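Local structure of cystathionine gamma-synthase (6LD7) at residues 159-164 and 368-373. The protein probably makes cystathionine in methionine biosynthesis as a pyridoxal 5'-phosphate-dependent enzyme of the trans-sulfuration family, and may also have cystathionine gamma-lyase activity. The protein carries 1 engineered substitution. Residues are numbered along the deposited sequence; the frame is centred on the assembly and turned at random.
Sequences NPLLRI and DGLLRL
In the likely active-site cleft between the large and small domains of this fold-type I pyridoxal-phosphate enzyme, Asn159 and Pro160, in the loop after strand 151-155 of the large-domain sheet, meet Arg372 and Leu370 on strand 370-374 of the small one. Arg372 extends from the strand with CG anti to its backbone N (chi1 -171°) and bends at chi3 (76°), which carries its guanidinium to the Asn159 amide. The two side chains cross at about a right angle, the flat groups 61° apart. Asn159 ND2 is modelled 2.9 Å from Arg372 NH1, but the amide is probably flipped, and turned back it may offer its oxygen there. Arg372 NH2 is hydrogen-bonded to a triethylene glycol, probably from the crystallisation liquor, which may mark a pocket; Arg372 is probably the counterpart of the arginine that in relatives binds the substrate carboxylate. A cis peptide precedes Pro160, whose CG packs 3.8 Å from Leu370 CD2. The same methyl meets Leu161 CD2 at 4.1 Å, so one leucine branch touches two successive loop residues. Pro160 O accepts a hydrogen bond from Ser312 on strand 310-315, an antiparallel neighbour of 370-374, while Tyr287 of strand 283-287 touches both Leu161 and Leu370.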
# COMPACT_ATOMS: atom_id res chain seq x y z
N ASN C 159 10.60 -28.94 13.25
CA ASN C 159 10.03 -29.08 11.91
C ASN C 159 10.94 -30.04 11.17
O ASN C 159 12.13 -29.84 11.26
CB ASN C 159 9.97 -27.73 11.21
CG ASN C 159 9.88 -27.99 9.71
OD1 ASN C 159 10.91 -28.10 9.04
ND2 ASN C 159 8.76 -28.45 9.25
N PRO C 160 10.52 -31.12 10.46
CA PRO C 160 9.12 -31.47 10.27
C PRO C 160 8.55 -32.56 11.21
O PRO C 160 7.44 -33.05 10.94
CB PRO C 160 9.17 -31.97 8.81
CG PRO C 160 10.46 -32.78 8.80
CD PRO C 160 11.44 -31.96 9.66
N LEU C 161 9.31 -33.02 12.21
CA LEU C 161 8.87 -34.17 13.05
C LEU C 161 8.18 -33.73 14.35
O LEU C 161 7.80 -34.62 15.07
CB LEU C 161 10.02 -35.12 13.35
CG LEU C 161 10.77 -35.63 12.12
CD1 LEU C 161 11.89 -36.56 12.57
CD2 LEU C 161 9.87 -36.34 11.16
N LEU C 162 7.99 -32.46 14.61
CA LEU C 162 7.23 -31.93 15.78
C LEU C 162 7.75 -32.54 17.08
O LEU C 162 6.95 -32.78 17.94
CB LEU C 162 5.74 -32.19 15.48
CG LEU C 162 5.30 -31.16 14.45
CD1 LEU C 162 4.94 -31.68 13.11
CD2 LEU C 162 4.39 -30.15 15.02
N ARG C 163 9.06 -32.60 17.27
CA ARG C 163 9.70 -32.92 18.58
C ARG C 163 9.47 -31.76 19.51
O ARG C 163 9.55 -30.57 19.10
CB ARG C 163 11.21 -33.20 18.46
CG ARG C 163 11.61 -34.22 17.39
CD ARG C 163 11.40 -35.64 17.88
NE ARG C 163 10.16 -36.19 17.46
CZ ARG C 163 9.90 -37.36 16.81
NH1 ARG C 163 10.82 -38.25 16.41
NH2 ARG C 163 8.62 -37.62 16.58
N ILE C 164 9.15 -32.09 20.75
CA ILE C 164 8.88 -31.09 21.79
C ILE C 164 10.08 -30.98 22.70
O ILE C 164 10.50 -31.97 23.27
CB ILE C 164 7.61 -31.52 22.51
CG1 ILE C 164 6.47 -31.87 21.53
CG2 ILE C 164 7.17 -30.49 23.50
CD1 ILE C 164 5.96 -30.71 20.75
N ASP C 368 11.52 -40.52 2.26
CA ASP C 368 10.98 -40.15 0.92
C ASP C 368 9.46 -40.07 0.95
O ASP C 368 8.86 -39.37 0.10
CB ASP C 368 11.53 -41.12 -0.12
CG ASP C 368 13.02 -40.87 -0.43
OD1 ASP C 368 13.65 -39.92 0.13
OD2 ASP C 368 13.55 -41.65 -1.19
N GLY C 369 8.85 -40.82 1.85
CA GLY C 369 7.39 -40.89 2.03
C GLY C 369 6.85 -39.75 2.91
O GLY C 369 5.59 -39.69 3.04
N LEU C 370 7.71 -38.88 3.50
CA LEU C 370 7.21 -37.90 4.50
C LEU C 370 6.58 -36.70 3.78
O LEU C 370 7.18 -36.16 2.82
CB LEU C 370 8.34 -37.45 5.41
CG LEU C 370 7.88 -36.53 6.55
CD1 LEU C 370 7.11 -37.33 7.59
CD2 LEU C 370 9.05 -35.88 7.20
N LEU C 371 5.37 -36.34 4.18
CA LEU C 371 4.69 -35.11 3.71
C LEU C 371 4.36 -34.25 4.92
O LEU C 371 4.03 -34.82 5.98
CB LEU C 371 3.42 -35.48 2.92
CG LEU C 371 3.68 -36.11 1.54
CD1 LEU C 371 2.44 -36.81 1.02
CD2 LEU C 371 4.12 -35.05 0.56
N ARG C 372 4.55 -32.95 4.77
CA ARG C 372 4.24 -31.93 5.79
C ARG C 372 3.03 -31.11 5.35
O ARG C 372 3.00 -30.61 4.23
CB ARG C 372 5.45 -31.06 6.06
CG ARG C 372 5.24 -30.14 7.24
CD ARG C 372 6.39 -29.13 7.31
NE ARG C 372 6.21 -28.11 6.28
CZ ARG C 372 7.12 -27.20 6.00
NH1 ARG C 372 8.20 -27.13 6.75
NH2 ARG C 372 6.87 -26.26 5.11
N LEU C 373 2.07 -30.99 6.27
CA LEU C 373 0.90 -30.16 6.09
C LEU C 373 1.00 -28.94 6.97
O LEU C 373 1.17 -29.09 8.17
CB LEU C 373 -0.36 -30.94 6.49
CG LEU C 373 -0.59 -32.22 5.74
CD1 LEU C 373 -1.89 -32.86 6.21
CD2 LEU C 373 -0.67 -31.99 4.26